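Local atomic coordinates of pirin family protein (Acinetobacter baumannii, PDB entry 6D0P), a protein that probably acts as an iron-dependent quercetin 2,3-dioxygenase of the pirin family, built from two cupin domains. Residues F23-L28 / D45-Y50; A75-V80 / G120-M125; V165-Y170 / L183-G188. All coordinates share one frame; numbering follows the deposited sequence.

Followed from the N terminus, the three contacts come in series, each closing its own loop before the next opens, so none crosses another. Contact 1 pairs strands 23-30 and 41-52 across a short excursion that includes helix 31-34. Contact 2 spans a longer loop, which carries the manganese ligands His108 and Glu110; the other two, His64 and His66, come earlier, between contacts 1 and 2. It returns the chain to strand 121-131, the neighbour of strand 41-52 in the same sheet. There Tyr46 OH lies 2.6 Å from Glu124 OE2. Contact 3 belongs to the other large sheet, across the centre of the chain from contact 1, and Tyr76 OH meets Asp187 OD2 to tie it to contact 2.

Contact 1. Residues F23-L28 / D45-Y50; sequences FPVYNL and DYAAPY
Strands 23-28 and 45-50 run antiparallel with a marked twist, their N-to-C directions 129° apart. Tyr26 and Tyr46 form a hydrogen-bonded pair: Tyr26 N donates to Tyr46 O at 2.9 Å and Tyr46 N to Tyr26 O at 2.8 Å. Beyond it the strands splay, and a water bridges the gap by donating to both Pro24 O and Ala48 O. Asn27 faces Asp45 in the adjoining non-hydrogen-bonded pair. With CG of Asn27 anti to the backbone N (chi1 177°), its amide swings across to the carboxylate, and ND2 gives Asp45 OD1 a nearly straight bond of 2.9 Å. Asp45 OD1 lies in the plane of the amide, although the carboxylate itself stands almost perpendicular to it. The amide is held at both ends, since OD1 of Asn27 takes a hydrogen bond from Arg33. At the far end, Pro24 CG sits over one face of the Tyr50 ring, 4.0 Å from its centroid, a CH-pi contact. Between these ends, Val25 CG1 packs on Ala47 CB at 3.9 Å, while Tyr26 CE1 meets Ala48 CB. Strand 17-19 borders 23-30 on one side, and on the other 41-52 is followed by 121-131, so the pair lies inside the antiparallel sheet of the N-terminal cupin domain.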
ATOM      1  N   PHE A  23      -3.188  -7.152 -13.295  1.00 15.75           N
ATOM      2  CA  PHE A  23      -2.220  -6.620 -12.317  1.00 15.76           C
ATOM      3  C   PHE A  23      -0.952  -7.483 -12.278  1.00 15.52           C
ATOM      4  O   PHE A  23      -0.907  -8.447 -11.554  1.00 15.24           O
ATOM      5  CB  PHE A  23      -2.850  -6.525 -10.924  1.00 16.89           C
ATOM      6  CG  PHE A  23      -4.103  -5.689 -10.881  1.00 18.77           C
ATOM      7  CD1 PHE A  23      -4.042  -4.314 -10.760  1.00 22.05           C
ATOM      8  CD2 PHE A  23      -5.347  -6.280 -10.972  1.00 19.88           C
ATOM      9  CE1 PHE A  23      -5.204  -3.550 -10.731  1.00 23.31           C
ATOM     10  CE2 PHE A  23      -6.505  -5.519 -10.950  1.00 21.84           C
ATOM     11  CZ  PHE A  23      -6.432  -4.153 -10.844  1.00 22.40           C
ATOM     12  N   PRO A  24       0.069  -7.113 -13.056  1.00 14.60           N
ATOM     13  CA  PRO A  24       1.353  -7.802 -13.067  1.00 14.78           C
ATOM     14  C   PRO A  24       2.186  -7.192 -11.944  1.00 14.66           C
ATOM     15  O   PRO A  24       2.705  -6.096 -12.119  1.00 15.17           O
ATOM     16  CB  PRO A  24       1.920  -7.523 -14.454  1.00 15.14           C
ATOM     17  CG  PRO A  24       1.368  -6.178 -14.825  1.00 15.23           C
ATOM     18  CD  PRO A  24       0.050  -6.041 -14.070  1.00 15.10           C
ATOM     19  N   VAL A  25       2.283  -7.893 -10.818  1.00 14.10           N
ATOM     20  CA  VAL A  25       2.867  -7.305  -9.621  1.00 14.23           C
ATOM     21  C   VAL A  25       4.100  -8.072  -9.123  1.00 14.18           C
ATOM     22  O   VAL A  25       4.281  -9.265  -9.352  1.00 14.65           O
ATOM     23  CB  VAL A  25       1.818  -7.243  -8.496  1.00 14.84           C
ATOM     24  CG1 VAL A  25       0.658  -6.322  -8.846  1.00 15.53           C
ATOM     25  CG2 VAL A  25       1.302  -8.629  -8.133  1.00 15.83           C
ATOM     26  N   TYR A  26       4.900  -7.334  -8.360  1.00 13.85           N
ATOM     27  CA  TYR A  26       6.027  -7.844  -7.608  1.00 13.72           C
ATOM     28  C   TYR A  26       5.630  -7.680  -6.144  1.00 13.36           C
ATOM     29  O   TYR A  26       5.378  -6.534  -5.694  1.00 12.98           O
ATOM     30  CB  TYR A  26       7.301  -7.043  -7.892  1.00 14.56           C
ATOM     31  CG  TYR A  26       7.744  -7.091  -9.329  1.00 16.00           C
ATOM     32  CD1 TYR A  26       7.190  -6.250 -10.287  1.00 17.21           C
ATOM     33  CD2 TYR A  26       8.648  -8.047  -9.752  1.00 17.28           C
ATOM     34  CE1 TYR A  26       7.568  -6.323 -11.623  1.00 17.40           C
ATOM     35  CE2 TYR A  26       9.025  -8.145 -11.081  1.00 18.27           C
ATOM     36  CZ  TYR A  26       8.512  -7.264 -12.011  1.00 18.75           C
ATOM     37  OH  TYR A  26       8.907  -7.383 -13.310  1.00 19.79           O
ATOM     38  N   ASN A  27       5.463  -8.787  -5.454  1.00 13.90           N
ATOM     39  CA  ASN A  27       5.144  -8.744  -4.046  1.00 14.41           C
ATOM     40  C   ASN A  27       6.408  -8.299  -3.321  1.00 14.67           C
ATOM     41  O   ASN A  27       7.401  -9.013  -3.387  1.00 15.13           O
ATOM     42  CB  ASN A  27       4.701 -10.097  -3.493  1.00 15.37           C
ATOM     43  CG  ASN A  27       4.443 -10.003  -2.007  1.00 17.25           C
ATOM     44  OD1 ASN A  27       5.223 -10.510  -1.208  1.00 19.21           O
ATOM     45  ND2 ASN A  27       3.431  -9.248  -1.634  1.00 17.30           N
ATOM     46  N   LEU A  28       6.377  -7.157  -2.671  1.00 14.38           N
ATOM     47  CA  LEU A  28       7.593  -6.653  -1.993  1.00 15.64           C
ATOM     48  C   LEU A  28       7.622  -7.096  -0.528  1.00 17.09           C
ATOM     49  O   LEU A  28       8.707  -7.215   0.050  1.00 16.88           O
ATOM     50  CB  LEU A  28       7.675  -5.144  -2.158  1.00 16.08           C
ATOM     51  CG  LEU A  28       7.685  -4.674  -3.608  1.00 17.34           C
ATOM     52  CD1 LEU A  28       8.004  -3.194  -3.682  1.00 19.34           C
ATOM     53  CD2 LEU A  28       8.675  -5.487  -4.433  1.00 18.56           C
ATOM     54  N   ASP A  45       2.093  -5.029  -2.876  1.00 15.21           N
ATOM     55  CA  ASP A  45       2.228  -5.505  -4.256  1.00 15.66           C
ATOM     56  C   ASP A  45       2.490  -4.293  -5.152  1.00 14.35           C
ATOM     57  O   ASP A  45       1.721  -3.315  -5.130  1.00 14.95           O
ATOM     58  CB  ASP A  45       0.978  -6.215  -4.760  1.00 17.11           C
ATOM     59  CG  ASP A  45       0.848  -7.663  -4.330  1.00 20.51           C
ATOM     60  OD1 ASP A  45       1.867  -8.246  -3.884  1.00 22.11           O
ATOM     61  OD2 ASP A  45      -0.282  -8.205  -4.492  1.00 23.45           O
ATOM     62  N   TYR A  46       3.546  -4.367  -5.940  1.00 13.65           N
ATOM     63  CA  TYR A  46       3.877  -3.262  -6.834  1.00 13.86           C
ATOM     64  C   TYR A  46       3.721  -3.667  -8.297  1.00 13.51           C
ATOM     65  O   TYR A  46       4.452  -4.529  -8.794  1.00 13.21           O
ATOM     66  CB  TYR A  46       5.304  -2.781  -6.565  1.00 13.98           C
ATOM     67  CG  TYR A  46       5.854  -1.774  -7.540  1.00 14.62           C
ATOM     68  CD1 TYR A  46       5.112  -0.684  -7.949  1.00 15.86           C
ATOM     69  CD2 TYR A  46       7.153  -1.869  -8.004  1.00 15.94           C
ATOM     70  CE1 TYR A  46       5.631   0.270  -8.820  1.00 16.37           C
ATOM     71  CE2 TYR A  46       7.687  -0.922  -8.869  1.00 17.11           C
ATOM     72  CZ  TYR A  46       6.922   0.146  -9.291  1.00 16.52           C
ATOM     73  OH  TYR A  46       7.438   1.081 -10.156  1.00 16.92           O
ATOM     74  N   ALA A  47       2.779  -3.045  -8.990  1.00 14.74           N
ATOM     75  CA  ALA A  47       2.683  -3.235 -10.432  1.00 14.89           C
ATOM     76  C   ALA A  47       3.642  -2.235 -11.080  1.00 16.12           C
ATOM     77  O   ALA A  47       3.301  -1.053 -11.223  1.00 17.26           O
ATOM     78  CB  ALA A  47       1.274  -3.027 -10.908  1.00 16.17           C
ATOM     79  N   ALA A  48       4.855  -2.677 -11.372  1.00 14.49           N
ATOM     80  CA  ALA A  48       5.813  -1.842 -12.071  1.00 15.82           C
ATOM     81  C   ALA A  48       5.263  -1.536 -13.469  1.00 16.31           C
ATOM     82  O   ALA A  48       4.426  -2.292 -13.965  1.00 16.36           O
ATOM     83  CB  ALA A  48       7.141  -2.542 -12.135  1.00 16.75           C
ATOM     84  N   PRO A  49       5.719  -0.453 -14.099  1.00 17.01           N
ATOM     85  CA  PRO A  49       5.181  -0.017 -15.415  1.00 17.42           C
ATOM     86  C   PRO A  49       5.083  -1.177 -16.412  1.00 17.37           C
ATOM     87  O   PRO A  49       6.082  -1.853 -16.687  1.00 16.98           O
ATOM     88  CB  PRO A  49       6.141   1.078 -15.890  1.00 18.22           C
ATOM     89  CG  PRO A  49       6.632   1.677 -14.593  1.00 18.76           C
ATOM     90  CD  PRO A  49       6.753   0.500 -13.647  1.00 18.11           C
ATOM     91  N   TYR A  50       3.873  -1.402 -16.900  1.00 16.51           N
ATOM     92  CA  TYR A  50       3.588  -2.498 -17.818  1.00 17.62           C
ATOM     93  C   TYR A  50       2.647  -1.988 -18.908  1.00 16.32           C
ATOM     94  O   TYR A  50       1.625  -1.363 -18.626  1.00 15.77           O
ATOM     95  CB  TYR A  50       2.966  -3.674 -17.053  1.00 17.57           C
ATOM     96  CG  TYR A  50       2.766  -4.920 -17.869  1.00 18.79           C
ATOM     97  CD1 TYR A  50       1.680  -5.064 -18.716  1.00 20.55           C
ATOM     98  CD2 TYR A  50       3.666  -5.974 -17.785  1.00 22.11           C
ATOM     99  CE1 TYR A  50       1.492  -6.221 -19.463  1.00 22.29           C
ATOM    100  CE2 TYR A  50       3.486  -7.137 -18.520  1.00 22.76           C
ATOM    101  CZ  TYR A  50       2.396  -7.258 -19.354  1.00 22.39           C
ATOM    102  OH  TYR A  50       2.219  -8.409 -20.057  1.00 27.66           O
TER
HETATM  103  O   HOH W   1       4.674  -5.055 -13.617  1.00 15.86           O

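Contact 2. Residues A75-V80 / G120-M125; sequences AYQGEV and GGLFEM
Glu124 O is gripped by two successive backbone amides, Tyr76 N at 2.9 Å and Gln77 N at 3.0 Å, the second bond being the straighter. Glu124 N answers with a bond to Gln77 O. The side chains of this pair repeat the link: Gln77 NE2 reaches Glu124 OE1 at 3.0 Å, the acceptor lying in the amide plane while the donor approaches from above the carboxylate plane. An extended Glu124, with CG anti to its backbone N (chi1 -178°), carries the carboxylate alongside Tyr76 CB. The other oxygen, OE2, bonds Tyr46 OH and makes a salt bridge with Lys247, so each carboxylate oxygen has its own partners, which probably hold the group in place. Gln77 OE1 rests against Leu122 CB. On the other side of the strand, Val80 CG2 meets the edge of the Phe123 ring, 3.6 Å from CZ. Val80 in turn lies near the manganese ligand Glu110. With Tyr76 and Gln77 both opposite Glu124, this is a classic beta bulge, placed where the chain turns a corner between two sheets of the cupin barrel.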
ATOM      1  N   ALA A  75      -2.613   4.875  -7.545  1.00 14.60           N
ATOM      2  CA  ALA A  75      -2.434   4.810  -9.003  1.00 15.63           C
ATOM      3  C   ALA A  75      -1.296   5.753  -9.422  1.00 15.44           C
ATOM      4  O   ALA A  75      -1.372   6.941  -9.153  1.00 17.62           O
ATOM      5  CB  ALA A  75      -3.725   5.183  -9.705  1.00 15.92           C
ATOM      6  N   TYR A  76      -0.284   5.231 -10.110  1.00 15.14           N
ATOM      7  CA  TYR A  76       0.845   6.054 -10.601  1.00 16.58           C
ATOM      8  C   TYR A  76       0.707   6.321 -12.109  1.00 17.04           C
ATOM      9  O   TYR A  76       0.964   7.437 -12.578  1.00 17.09           O
ATOM     10  CB  TYR A  76       2.184   5.400 -10.251  1.00 17.43           C
ATOM     11  CG  TYR A  76       2.501   5.410  -8.773  1.00 19.16           C
ATOM     12  CD1 TYR A  76       2.634   6.607  -8.082  1.00 22.60           C
ATOM     13  CD2 TYR A  76       2.693   4.242  -8.067  1.00 18.83           C
ATOM     14  CE1 TYR A  76       2.925   6.635  -6.723  1.00 22.53           C
ATOM     15  CE2 TYR A  76       2.983   4.251  -6.712  1.00 19.39           C
ATOM     16  CZ  TYR A  76       3.123   5.448  -6.041  1.00 21.17           C
ATOM     17  OH  TYR A  76       3.405   5.448  -4.707  1.00 19.90           O
ATOM     18  N   GLN A  77       0.354   5.297 -12.875  1.00 15.88           N
ATOM     19  CA  GLN A  77       0.143   5.434 -14.319  1.00 16.13           C
ATOM     20  C   GLN A  77      -1.080   4.585 -14.656  1.00 16.28           C
ATOM     21  O   GLN A  77      -1.228   3.467 -14.153  1.00 14.32           O
ATOM     22  CB  GLN A  77       1.345   4.981 -15.145  1.00 16.45           C
ATOM     23  CG  GLN A  77       2.629   5.753 -14.865  1.00 16.82           C
ATOM     24  CD  GLN A  77       3.713   5.454 -15.873  1.00 18.62           C
ATOM     25  OE1 GLN A  77       3.602   5.794 -17.054  1.00 17.97           O
ATOM     26  NE2 GLN A  77       4.782   4.829 -15.412  1.00 15.79           N
ATOM     27  N   GLY A  78      -1.959   5.121 -15.478  1.00 16.49           N
ATOM     28  CA  GLY A  78      -3.199   4.396 -15.743  1.00 18.23           C
ATOM     29  C   GLY A  78      -4.226   4.621 -14.637  1.00 18.88           C
ATOM     30  O   GLY A  78      -4.025   5.462 -13.743  1.00 18.81           O
ATOM     31  N   GLU A  79      -5.321   3.853 -14.669  1.00 18.34           N
ATOM     32  CA  GLU A  79      -6.458   4.083 -13.777  1.00 18.00           C
ATOM     33  C   GLU A  79      -7.113   2.755 -13.409  1.00 17.54           C
ATOM     34  O   GLU A  79      -7.141   1.855 -14.226  1.00 16.75           O
ATOM     35  CB  GLU A  79      -7.559   4.898 -14.458  1.00 19.94           C
ATOM     36  CG  GLU A  79      -7.133   6.216 -15.065  1.00 21.31           C
ATOM     37  CD  GLU A  79      -8.292   7.081 -15.562  1.00 25.95           C
ATOM     38  OE1 GLU A  79      -9.412   6.522 -15.843  1.00 24.23           O
ATOM     39  OE2 GLU A  79      -8.077   8.332 -15.699  1.00 25.44           O
ATOM     40  N   VAL A  80      -7.687   2.686 -12.202  1.00 17.32           N
ATOM     41  CA  VAL A  80      -8.360   1.490 -11.713  1.00 18.40           C
ATOM     42  C   VAL A  80      -9.795   1.845 -11.326  1.00 19.22           C
ATOM     43  O   VAL A  80     -10.025   2.825 -10.610  1.00 20.52           O
ATOM     44  CB  VAL A  80      -7.595   0.888 -10.521  1.00 19.30           C
ATOM     45  CG1 VAL A  80      -8.357  -0.239  -9.828  1.00 20.83           C
ATOM     46  CG2 VAL A  80      -6.210   0.417 -10.924  1.00 20.90           C
ATOM     47  N   GLY A 120      -5.176   2.497 -23.574  1.00 20.49           N
ATOM     48  CA  GLY A 120      -3.986   1.689 -23.348  1.00 20.76           C
ATOM     49  C   GLY A 120      -2.814   2.535 -22.858  1.00 19.59           C
ATOM     50  O   GLY A 120      -2.968   3.709 -22.588  1.00 19.46           O
ATOM     51  N   GLY A 121      -1.637   1.942 -22.773  1.00 19.12           N
ATOM     52  CA  GLY A 121      -0.445   2.628 -22.272  1.00 19.59           C
ATOM     53  C   GLY A 121       0.123   1.931 -21.036  1.00 19.31           C
ATOM     54  O   GLY A 121      -0.280   0.814 -20.725  1.00 17.76           O
ATOM     55  N   LEU A 122       1.043   2.598 -20.334  1.00 17.93           N
ATOM     56  CA  LEU A 122       1.693   2.002 -19.176  1.00 18.43           C
ATOM     57  C   LEU A 122       0.758   2.068 -17.970  1.00 16.44           C
ATOM     58  O   LEU A 122       0.079   3.058 -17.725  1.00 16.75           O
ATOM     59  CB  LEU A 122       3.005   2.732 -18.855  1.00 18.40           C
ATOM     60  CG  LEU A 122       4.106   2.640 -19.910  1.00 21.76           C
ATOM     61  CD1 LEU A 122       5.271   3.556 -19.563  1.00 23.38           C
ATOM     62  CD2 LEU A 122       4.577   1.205 -20.076  1.00 23.36           C
ATOM     63  N   PHE A 123       0.776   0.991 -17.221  1.00 16.01           N
ATOM     64  CA  PHE A 123       0.013   0.850 -16.017  1.00 15.15           C
ATOM     65  C   PHE A 123       1.010   0.703 -14.871  1.00 14.27           C
ATOM     66  O   PHE A 123       1.926  -0.108 -14.969  1.00 14.55           O
ATOM     67  CB  PHE A 123      -0.897  -0.377 -16.120  1.00 16.24           C
ATOM     68  CG  PHE A 123      -1.790  -0.602 -14.931  1.00 16.42           C
ATOM     69  CD1 PHE A 123      -2.962   0.127 -14.776  1.00 18.89           C
ATOM     70  CD2 PHE A 123      -1.475  -1.553 -13.979  1.00 17.68           C
ATOM     71  CE1 PHE A 123      -3.804  -0.089 -13.699  1.00 19.64           C
ATOM     72  CE2 PHE A 123      -2.317  -1.773 -12.901  1.00 19.13           C
ATOM     73  CZ  PHE A 123      -3.476  -1.039 -12.756  1.00 19.42           C
ATOM     74  N   GLU A 124       0.841   1.464 -13.804  1.00 13.67           N
ATOM     75  CA  GLU A 124       1.745   1.375 -12.666  1.00 13.87           C
ATOM     76  C   GLU A 124       0.939   1.708 -11.416  1.00 14.27           C
ATOM     77  O   GLU A 124       0.257   2.734 -11.384  1.00 13.48           O
ATOM     78  CB  GLU A 124       2.928   2.337 -12.835  1.00 15.09           C
ATOM     79  CG  GLU A 124       3.942   2.267 -11.688  1.00 15.33           C
ATOM     80  CD  GLU A 124       5.041   3.323 -11.745  1.00 17.10           C
ATOM     81  OE1 GLU A 124       4.842   4.338 -12.473  1.00 17.68           O
ATOM     82  OE2 GLU A 124       6.089   3.138 -11.042  1.00 18.33           O
HETATM   83  N   MSE A 125       1.002   0.840 -10.412  0.70 14.93           N
HETATM   84  CA  MSE A 125       0.266   1.076  -9.175  0.70 16.92           C
HETATM   85  C   MSE A 125       0.871   0.319  -8.044  0.70 15.30           C
HETATM   86  O   MSE A 125       1.711  -0.538  -8.254  0.70 14.50           O
HETATM   87  CB  MSE A 125      -1.225   0.714  -9.331  0.70 21.51           C
HETATM   88  CG  MSE A 125      -1.519  -0.768  -9.484  0.70 28.32           C
HETATM   89 SE   MSE A 125      -3.353  -1.224  -8.850  0.70 41.58          SE
HETATM   90  CE  MSE A 125      -2.670  -2.343  -7.388  0.70 41.83           C
TER

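Contact 3. Residues V165-Y170 / L183-G188; sequences VIAGEY and LNVWDG
Trp186 reaches across a classic beta bulge of the C-terminal cupin domain, in which Ile166 and Ala167 both face Val185. From CB, with CG beside the backbone N (chi1 -52°), its indole leans over segment 165-170. CD1 touches Val165 CG1 at 4.0 Å, and NE1 makes a weak bond to Asn184 OD1. Farther out, CZ2 passes 3.4 Å from Glu169 O. At the tip, CH2 meets Tyr170 CD1 at 3.7 Å: the edge of the tyrosine is turned to the face of the indole, a T-shaped pair with planes at 75°. Asn184 CB covers the opposite face, so the indole is sandwiched. In the bulge, Val185 O accepts a straight bond from Ala167 N in its carbonyl plane, on a lone pair, and a weak one from Ile166 N; Val185 N bonds back to Ala167 O. The side chain of Ile166 crosses that of Asp187 at about a right angle, CD1 against CG, and the carboxylate is held by Arg164 and by Tyr76 of the N-terminal domain. A water joins Asn184 ND2 to Glu169 O, while Asn184 OD1 takes Glu169 N at 2.9 Å, met almost end-on with a C=O...N angle of 177°.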
ATOM      1  N   VAL A 165       1.750  13.113   1.695  1.00 14.02           N
ATOM      2  CA  VAL A 165       1.315  12.569   2.967  1.00 14.36           C
ATOM      3  C   VAL A 165      -0.030  11.878   2.754  1.00 14.29           C
ATOM      4  O   VAL A 165      -1.097  12.486   2.847  1.00 14.80           O
ATOM      5  CB  VAL A 165       1.251  13.661   4.050  1.00 15.21           C
ATOM      6  CG1 VAL A 165       1.050  13.055   5.428  1.00 15.35           C
ATOM      7  CG2 VAL A 165       2.501  14.531   4.043  1.00 16.05           C
ATOM      8  N   ILE A 166       0.026  10.603   2.439  1.00 14.48           N
ATOM      9  CA  ILE A 166      -1.195   9.860   2.165  1.00 14.98           C
ATOM     10  C   ILE A 166      -1.939   9.611   3.494  1.00 14.81           C
ATOM     11  O   ILE A 166      -3.148   9.791   3.571  1.00 14.88           O
ATOM     12  CB  ILE A 166      -0.877   8.586   1.367  1.00 14.71           C
ATOM     13  CG1 ILE A 166      -0.376   8.950  -0.036  1.00 15.43           C
ATOM     14  CG2 ILE A 166      -2.084   7.666   1.299  1.00 15.08           C
ATOM     15  CD1 ILE A 166       0.192   7.783  -0.789  1.00 16.53           C
ATOM     16  N   ALA A 167      -1.199   9.238   4.522  1.00 14.00           N
ATOM     17  CA  ALA A 167      -1.726   9.063   5.856  1.00 14.33           C
ATOM     18  C   ALA A 167      -0.678   9.518   6.875  1.00 14.85           C
ATOM     19  O   ALA A 167       0.535   9.382   6.634  1.00 14.16           O
ATOM     20  CB  ALA A 167      -2.102   7.615   6.098  1.00 13.67           C
ATOM     21  N   GLY A 168      -1.148   9.952   8.031  1.00 15.36           N
ATOM     22  CA  GLY A 168      -0.273  10.336   9.113  1.00 16.98           C
ATOM     23  C   GLY A 168       0.016  11.827   9.122  1.00 18.45           C
ATOM     24  O   GLY A 168      -0.868  12.674   8.979  1.00 17.17           O
ATOM     25  N   GLU A 169       1.278  12.159   9.289  1.00 21.55           N
ATOM     26  CA  GLU A 169       1.645  13.571   9.372  1.00 27.53           C
ATOM     27  C   GLU A 169       3.128  13.745   9.057  1.00 27.42           C
ATOM     28  O   GLU A 169       3.941  12.972   9.528  1.00 29.31           O
ATOM     29  CB  GLU A 169       1.404  14.098  10.789  1.00 31.82           C
ATOM     30  CG  GLU A 169       1.906  15.522  10.988  1.00 41.13           C
ATOM     31  CD  GLU A 169       1.126  16.370  11.985  1.00 47.76           C
ATOM     32  OE1 GLU A 169       0.670  15.818  13.008  1.00 49.57           O
ATOM     33  OE2 GLU A 169       0.986  17.586  11.739  1.00 59.35           O
ATOM     34  N   TYR A 170       3.422  14.768   8.279  1.00 27.97           N
ATOM     35  CA  TYR A 170       4.778  15.153   7.947  1.00 29.03           C
ATOM     36  C   TYR A 170       4.851  16.688   7.819  1.00 30.80           C
ATOM     37  O   TYR A 170       3.984  17.299   7.217  1.00 31.02           O
ATOM     38  CB  TYR A 170       5.223  14.483   6.644  1.00 26.44           C
ATOM     39  CG  TYR A 170       6.663  14.753   6.336  1.00 28.15           C
ATOM     40  CD1 TYR A 170       7.648  13.913   6.823  1.00 29.79           C
ATOM     41  CD2 TYR A 170       7.052  15.883   5.637  1.00 30.00           C
ATOM     42  CE1 TYR A 170       8.986  14.176   6.597  1.00 31.83           C
ATOM     43  CE2 TYR A 170       8.387  16.160   5.407  1.00 31.41           C
ATOM     44  CZ  TYR A 170       9.356  15.310   5.895  1.00 31.76           C
ATOM     45  OH  TYR A 170      10.676  15.572   5.680  1.00 37.95           O
ATOM     46  N   LEU A 183      -0.195   5.727  12.265  1.00 15.11           N
ATOM     47  CA  LEU A 183       0.626   5.237  11.188  1.00 15.69           C
ATOM     48  C   LEU A 183       0.807   6.323  10.123  1.00 14.86           C
ATOM     49  O   LEU A 183       0.031   7.301  10.035  1.00 15.62           O
ATOM     50  CB  LEU A 183       0.036   3.943  10.609  1.00 15.86           C
ATOM     51  CG  LEU A 183      -1.279   4.040   9.850  1.00 16.16           C
ATOM     52  CD1 LEU A 183      -1.042   4.337   8.384  1.00 16.10           C
ATOM     53  CD2 LEU A 183      -2.058   2.751   9.962  1.00 17.35           C
ATOM     54  N   ASN A 184       1.892   6.157   9.382  1.00 13.93           N
ATOM     55  CA  ASN A 184       2.275   7.033   8.287  1.00 13.65           C
ATOM     56  C   ASN A 184       2.398   6.230   6.995  1.00 13.50           C
ATOM     57  O   ASN A 184       2.985   5.125   6.961  1.00 11.98           O
ATOM     58  CB  ASN A 184       3.636   7.694   8.508  1.00 15.13           C
ATOM     59  CG  ASN A 184       3.618   8.738   9.593  1.00 16.41           C
ATOM     60  OD1 ASN A 184       2.886   9.720   9.487  1.00 17.51           O
ATOM     61  ND2 ASN A 184       4.451   8.560  10.617  1.00 18.04           N
ATOM     62  N   VAL A 185       1.876   6.824   5.933  1.00 12.61           N
ATOM     63  CA  VAL A 185       2.095   6.318   4.596  1.00 12.75           C
ATOM     64  C   VAL A 185       2.485   7.538   3.781  1.00 12.28           C
ATOM     65  O   VAL A 185       1.659   8.456   3.584  1.00 11.85           O
ATOM     66  CB  VAL A 185       0.893   5.584   3.972  1.00 13.03           C
ATOM     67  CG1 VAL A 185       1.164   5.236   2.510  1.00 13.54           C
ATOM     68  CG2 VAL A 185       0.530   4.321   4.741  1.00 13.22           C
ATOM     69  N   TRP A 186       3.755   7.573   3.404  1.00 12.27           N
ATOM     70  CA  TRP A 186       4.289   8.672   2.628  1.00 13.54           C
ATOM     71  C   TRP A 186       4.831   8.129   1.306  1.00 13.80           C
ATOM     72  O   TRP A 186       5.470   7.072   1.294  1.00 13.89           O
ATOM     73  CB  TRP A 186       5.421   9.393   3.377  1.00 13.85           C
ATOM     74  CG  TRP A 186       5.114   9.823   4.772  1.00 14.85           C
ATOM     75  CD1 TRP A 186       3.908  10.202   5.282  1.00 15.40           C
ATOM     76  CD2 TRP A 186       6.079  10.003   5.826  1.00 15.54           C
ATOM     77  NE1 TRP A 186       4.048  10.550   6.601  1.00 17.03           N
ATOM     78  CE2 TRP A 186       5.372  10.446   6.959  1.00 16.51           C
ATOM     79  CE3 TRP A 186       7.458   9.774   5.931  1.00 16.29           C
ATOM     80  CZ2 TRP A 186       6.001  10.693   8.178  1.00 16.83           C
ATOM     81  CZ3 TRP A 186       8.085  10.012   7.140  1.00 17.54           C
ATOM     82  CH2 TRP A 186       7.362  10.472   8.243  1.00 16.89           C
ATOM     83  N   ASP A 187       4.596   8.811   0.194  1.00 14.69           N
ATOM     84  CA  ASP A 187       5.217   8.344  -1.055  1.00 16.38           C
ATOM     85  C   ASP A 187       5.903   9.536  -1.723  1.00 16.55           C
ATOM     86  O   ASP A 187       5.688  10.690  -1.357  1.00 18.16           O
ATOM     87  CB  ASP A 187       4.229   7.597  -1.959  1.00 18.76           C
ATOM     88  CG  ASP A 187       3.325   8.450  -2.820  1.00 23.82           C
ATOM     89  OD1 ASP A 187       3.317   9.666  -2.617  1.00 25.91           O
ATOM     90  OD2 ASP A 187       2.638   7.879  -3.701  1.00 26.34           O
ATOM     91  N   GLY A 188       6.689   9.293  -2.732  1.00 16.30           N
ATOM     92  CA  GLY A 188       7.272  10.444  -3.399  1.00 17.12           C
ATOM     93  C   GLY A 188       8.454  10.083  -4.267  1.00 17.54           C
ATOM     94  O   GLY A 188       8.628   8.919  -4.667  1.00 15.81           O
TER
HETATM   95  O   HOH W   2       4.770  11.232  11.834  1.00 26.08           O